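Local coordinates for putative oxidoreductase (Klebsiella pneumoniae subsp. pneumoniae MGH 78578, PDB 3E82), which probably works as a nucleotide-dependent oxidoreductase of the Gfo/Idh/MocA family, its substrate not being established, at residues I13-V18 with E43-R48; F241-H244 with S249-K252. One frame throughout, in Å; residues are numbered along the deposited sequence.

The two contacts illustrate how each domain of a two-domain oxidoreductase ties its own chain together at very different sequence separations. Near the N terminus the chain leaves strand 8-13, turns into helix 17-28, runs through strand 33-39 and returns with helix 43-49; contact 1 closes that loop of 24 residues inside the Rossmann domain. Contact 2 comes much later, after contact 1 is complete, so the two follow in series and neither encloses nor crosses the other. Contact 2 closes a tight hairpin between neighbouring strands of the mixed C-terminal sheet. Their centres lie about 40 Å apart, on opposite sides of the chain's centre, and their nearest atoms about 20 Å apart.

Contact 1 (I13-V18 with E43-R48); sequences IGYGFV and EEKVKR
Y15 makes nearly all of the loop's share of this contact, meeting V46 and K45 of helix 43-49. Its CG stands anti to the backbone N (chi1 -160°), which swings the ring out of the loop and up to that helix. The ring and the valine meet at a slant, neither squarely face-on nor edge-on. V46 offers a single methyl: CG2 lies 3.9 Å from CD2 of Y15 and is also close to CB and CG at the root of the ring. Further out, CE2 of Y15 reaches the helix backbone itself, 3.9 Å from CA of V46 and as far from the carbonyl O of K45. The phenol oxygen continues past the two segments to the carboxylate of D49, a hydrogen bond that holds the far end of the ring just beyond the segment 43-48.

The side chain of K45 runs past the tyrosine to its backbone. Its chain is extended except for a bend at chi3 (63°), and this turn brings the ammonium end near the loop. NZ makes a weak hydrogen bond of 3.4 Å to the carbonyl O of Y15, while CE passes 4.1 Å from CD2 of the Y15 ring. Both V46 and Y15, themselves buried, also touch V38 of strand 33-39, whereas K45 is partly exposed.

The loop that presents Y15 is glycine-rich, with G14 before the tyrosine and G16 at the N-cap of helix 17-28. G14, G16 and G19 match the GxGxxG pattern of strand, turn and helix that probably binds the dinucleotide in this Rossmann fold, as in relatives of the family.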
loop_
_atom_site.group_PDB
_atom_site.type_symbol
_atom_site.label_atom_id
_atom_site.label_comp_id
_atom_site.label_asym_id
_atom_site.label_seq_id
_atom_site.Cartn_x
_atom_site.Cartn_y
_atom_site.Cartn_z
ATOM N N ILE B 13 -19.466 -8.549 -32.220
ATOM C CA ILE B 13 -20.709 -7.889 -31.833
ATOM C C ILE B 13 -20.418 -6.532 -31.204
ATOM O O ILE B 13 -19.936 -6.446 -30.072
ATOM C CB ILE B 13 -21.507 -8.753 -30.832
ATOM C CG1 ILE B 13 -21.664 -10.178 -31.377
ATOM C CG2 ILE B 13 -22.861 -8.113 -30.549
ATOM C CD1 ILE B 13 -22.300 -10.280 -32.758
ATOM N N GLY B 14 -20.700 -5.475 -31.958
ATOM C CA GLY B 14 -20.456 -4.131 -31.471
ATOM C C GLY B 14 -19.176 -3.564 -32.053
ATOM O O GLY B 14 -18.121 -4.200 -32.005
ATOM N N TYR B 15 -19.273 -2.371 -32.630
ATOM C CA TYR B 15 -18.109 -1.716 -33.198
ATOM C C TYR B 15 -17.941 -0.376 -32.508
ATOM O O TYR B 15 -17.726 0.664 -33.139
ATOM C CB TYR B 15 -18.264 -1.515 -34.702
ATOM C CG TYR B 15 -16.943 -1.307 -35.400
ATOM C CD1 TYR B 15 -15.976 -2.312 -35.407
ATOM C CD2 TYR B 15 -16.649 -0.106 -36.044
ATOM C CE1 TYR B 15 -14.753 -2.130 -36.040
ATOM C CE2 TYR B 15 -15.426 0.088 -36.677
ATOM C CZ TYR B 15 -14.488 -0.927 -36.672
ATOM O OH TYR B 15 -13.281 -0.745 -37.300
ATOM N N GLY B 16 -18.071 -0.413 -31.192
ATOM C CA GLY B 16 -17.891 0.783 -30.408
ATOM C C GLY B 16 -16.403 0.936 -30.168
ATOM O O GLY B 16 -15.578 0.355 -30.887
ATOM N N PHE B 17 -16.051 1.710 -29.154
ATOM C CA PHE B 17 -14.657 1.943 -28.830
ATOM C C PHE B 17 -13.818 0.666 -28.717
ATOM O O PHE B 17 -12.792 0.527 -29.380
ATOM C CB PHE B 17 -14.552 2.725 -27.526
ATOM C CG PHE B 17 -13.172 2.748 -26.963
ATOM C CD1 PHE B 17 -12.191 3.544 -27.532
ATOM C CD2 PHE B 17 -12.836 1.926 -25.893
ATOM C CE1 PHE B 17 -10.885 3.520 -27.047
ATOM C CE2 PHE B 17 -11.537 1.892 -25.399
ATOM C CZ PHE B 17 -10.560 2.689 -25.976
ATOM N N VAL B 18 -14.251 -0.262 -27.871
ATOM C CA VAL B 18 -13.510 -1.499 -27.668
ATOM C C VAL B 18 -13.472 -2.406 -28.898
ATOM O O VAL B 18 -12.429 -2.958 -29.233
ATOM C CB VAL B 18 -14.078 -2.286 -26.466
ATOM C CG1 VAL B 18 -13.348 -3.618 -26.314
ATOM C CG2 VAL B 18 -13.919 -1.456 -25.188
ATOM N N GLU B 43 -23.377 0.905 -40.561
ATOM C CA GLU B 43 -22.567 0.255 -41.581
ATOM C C GLU B 43 -21.379 1.101 -42.026
ATOM O O GLU B 43 -20.240 0.638 -41.998
ATOM C CB GLU B 43 -23.418 -0.110 -42.800
ATOM C CG GLU B 43 -22.600 -0.742 -43.915
ATOM C CD GLU B 43 -23.437 -1.190 -45.098
ATOM O OE1 GLU B 43 -24.104 -0.331 -45.716
ATOM O OE2 GLU B 43 -23.420 -2.404 -45.410
ATOM N N GLU B 44 -21.646 2.337 -42.431
ATOM C CA GLU B 44 -20.590 3.234 -42.887
ATOM C C GLU B 44 -19.409 3.337 -41.930
ATOM O O GLU B 44 -18.253 3.302 -42.361
ATOM C CB GLU B 44 -21.155 4.629 -43.151
ATOM C CG GLU B 44 -21.931 4.742 -44.456
ATOM C CD GLU B 44 -22.653 6.073 -44.593
ATOM O OE1 GLU B 44 -23.670 6.276 -43.892
ATOM O OE2 GLU B 44 -22.201 6.920 -45.391
ATOM N N LYS B 45 -19.688 3.471 -40.637
ATOM C CA LYS B 45 -18.611 3.569 -39.655
ATOM C C LYS B 45 -17.722 2.326 -39.723
ATOM O O LYS B 45 -16.492 2.418 -39.675
ATOM C CB LYS B 45 -19.182 3.710 -38.243
ATOM C CG LYS B 45 -18.118 3.763 -37.158
ATOM C CD LYS B 45 -18.725 3.906 -35.766
ATOM C CE LYS B 45 -19.582 2.698 -35.401
ATOM N NZ LYS B 45 -20.184 2.817 -34.039
ATOM N N VAL B 46 -18.356 1.164 -39.831
ATOM C CA VAL B 46 -17.629 -0.094 -39.907
ATOM C C VAL B 46 -16.860 -0.175 -41.219
ATOM O O VAL B 46 -15.637 -0.347 -41.224
ATOM C CB VAL B 46 -18.585 -1.296 -39.824
ATOM C CG1 VAL B 46 -17.789 -2.599 -39.851
ATOM C CG2 VAL B 46 -19.420 -1.205 -38.558
ATOM N N LYS B 47 -17.579 -0.035 -42.328
ATOM C CA LYS B 47 -16.968 -0.097 -43.649
ATOM C C LYS B 47 -15.786 0.860 -43.812
ATOM O O LYS B 47 -14.852 0.563 -44.553
ATOM C CB LYS B 47 -18.020 0.184 -44.729
ATOM C CG LYS B 47 -19.118 -0.872 -44.842
ATOM C CD LYS B 47 -18.608 -2.143 -45.491
ATOM C CE LYS B 47 -19.739 -3.123 -45.788
ATOM N NZ LYS B 47 -19.241 -4.341 -46.512
ATOM N N ARG B 48 -15.814 1.999 -43.126
ATOM C CA ARG B 48 -14.713 2.956 -43.233
ATOM C C ARG B 48 -13.370 2.345 -42.831
ATOM O O ARG B 48 -12.319 2.747 -43.342
ATOM C CB ARG B 48 -14.982 4.202 -42.380
ATOM C CG ARG B 48 -15.790 5.288 -43.099
ATOM C CD ARG B 48 -15.688 6.643 -42.399
ATOM N NE ARG B 48 -16.444 6.701 -41.150
ATOM C CZ ARG B 48 -17.774 6.662 -41.076
ATOM N NH1 ARG B 48 -18.506 6.566 -42.181
ATOM N NH2 ARG B 48 -18.372 6.720 -39.893
#

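Contact 2 (F241-H244 with S249-K252); sequences FTVH and SVIK
The hydroxyl of S249 is gripped by groups of both subunits. Across the hairpin it meets ND1 of H244 at 2.8 Å in a nearly straight hydrogen bond (168°), in which either atom could be the donor. OG lies in the plane of the imidazole, at its edge. From the second subunit, the backbone N atoms of A235 and G236 add weak hydrogen bonds to the same oxygen. CG of H244 and OG of S249 each stand anti to their own carbonyl carbon (chi1 -51° for the histidine), and this brings ring and hydroxyl together over one face of the sheet.

The two strands form an antiparallel beta hairpin, 241-245 with 248-252, within the mixed sheet of the C-terminal alpha/beta domain; strand 148-156 flanks it beside 241-245 and strand 280-284 beside 248-252. F241 with K252 and V243 with V250 are hydrogen-bonded pairs, and T242 with I251 and H244 with S249 are non-hydrogen-bonded pairs. N of V243 reaches O of V250 at 3.0 Å, and N of K252 reaches O of F241 at 3.0 Å. CA of S249 adds a C-H contact to O of V243 at 3.2 Å.

On the face opposite the serine, CB of V243 touches CG1 of V250 at 3.8 Å. CB of F241 lies 4.1 Å from CB of K252; beyond that point the two side chains diverge. The side chain of F241 packs on I136 of helix 131-142, and the ammonium of K252 forms salt bridges with D276 and D278 and a hydrogen bond to the carbonyl O of R254.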
loop_
_atom_site.group_PDB
_atom_site.type_symbol
_atom_site.label_atom_id
_atom_site.label_comp_id
_atom_site.label_asym_id
_atom_site.label_seq_id
_atom_site.Cartn_x
_atom_site.Cartn_y
_atom_site.Cartn_z
ATOM N N PHE B 241 4.571 -1.947 -10.662
ATOM C CA PHE B 241 4.749 -3.138 -9.832
ATOM C C PHE B 241 5.897 -2.916 -8.853
ATOM O O PHE B 241 6.902 -2.290 -9.187
ATOM C CB PHE B 241 5.115 -4.364 -10.678
ATOM C CG PHE B 241 3.963 -4.969 -11.444
ATOM C CD1 PHE B 241 2.967 -5.684 -10.784
ATOM C CD2 PHE B 241 3.906 -4.863 -12.831
ATOM C CE1 PHE B 241 1.927 -6.295 -11.497
ATOM C CE2 PHE B 241 2.871 -5.469 -13.559
ATOM C CZ PHE B 241 1.880 -6.188 -12.885
ATOM N N THR B 242 5.735 -3.454 -7.651
ATOM C CA THR B 242 6.746 -3.398 -6.601
ATOM C C THR B 242 6.632 -4.758 -5.921
ATOM O O THR B 242 5.582 -5.090 -5.376
ATOM C CB THR B 242 6.458 -2.287 -5.563
ATOM O OG1 THR B 242 6.547 -1.003 -6.193
ATOM C CG2 THR B 242 7.466 -2.359 -4.422
ATOM N N VAL B 243 7.698 -5.551 -5.972
ATOM C CA VAL B 243 7.675 -6.882 -5.368
ATOM C C VAL B 243 8.890 -7.121 -4.492
ATOM O O VAL B 243 10.025 -6.958 -4.940
ATOM C CB VAL B 243 7.624 -7.983 -6.452
ATOM C CG1 VAL B 243 7.475 -9.361 -5.805
ATOM C CG2 VAL B 243 6.471 -7.712 -7.403
ATOM N N HIS B 244 8.644 -7.508 -3.242
ATOM C CA HIS B 244 9.719 -7.769 -2.293
ATOM C C HIS B 244 9.727 -9.228 -1.880
ATOM O O HIS B 244 8.685 -9.799 -1.544
ATOM C CB HIS B 244 9.553 -6.910 -1.032
ATOM C CG HIS B 244 9.351 -5.453 -1.312
ATOM N ND1 HIS B 244 10.288 -4.680 -1.963
ATOM C CD2 HIS B 244 8.313 -4.632 -1.031
ATOM C CE1 HIS B 244 9.835 -3.444 -2.073
ATOM N NE2 HIS B 244 8.638 -3.388 -1.516
ATOM N N SER B 249 14.366 -7.395 -4.251
ATOM C CA SER B 249 13.180 -6.679 -4.710
ATOM C C SER B 249 13.284 -6.341 -6.187
ATOM O O SER B 249 14.371 -6.356 -6.772
ATOM C CB SER B 249 13.015 -5.361 -3.939
ATOM O OG SER B 249 12.906 -5.570 -2.545
ATOM N N VAL B 250 12.142 -6.027 -6.783
ATOM C CA VAL B 250 12.099 -5.641 -8.179
ATOM C C VAL B 250 10.985 -4.624 -8.366
ATOM O O VAL B 250 9.875 -4.779 -7.850
ATOM C CB VAL B 250 11.866 -6.858 -9.115
ATOM C CG1 VAL B 250 10.523 -7.495 -8.825
ATOM C CG2 VAL B 250 11.948 -6.415 -10.571
ATOM N N ILE B 251 11.303 -3.557 -9.082
ATOM C CA ILE B 251 10.334 -2.520 -9.357
ATOM C C ILE B 251 10.228 -2.332 -10.859
ATOM O O ILE B 251 11.239 -2.336 -11.565
ATOM C CB ILE B 251 10.747 -1.152 -8.734
ATOM C CG1 ILE B 251 10.639 -1.196 -7.204
ATOM C CG2 ILE B 251 9.850 -0.051 -9.259
ATOM C CD1 ILE B 251 11.668 -2.088 -6.531
ATOM N N LYS B 252 8.998 -2.208 -11.344
ATOM C CA LYS B 252 8.748 -1.934 -12.754
ATOM C C LYS B 252 8.032 -0.598 -12.664
ATOM O O LYS B 252 6.883 -0.518 -12.235
ATOM C CB LYS B 252 7.836 -2.984 -13.396
ATOM C CG LYS B 252 7.521 -2.695 -14.880
ATOM C CD LYS B 252 8.795 -2.660 -15.736
ATOM C CE LYS B 252 8.498 -2.567 -17.239
ATOM N NZ LYS B 252 7.749 -1.310 -17.606
#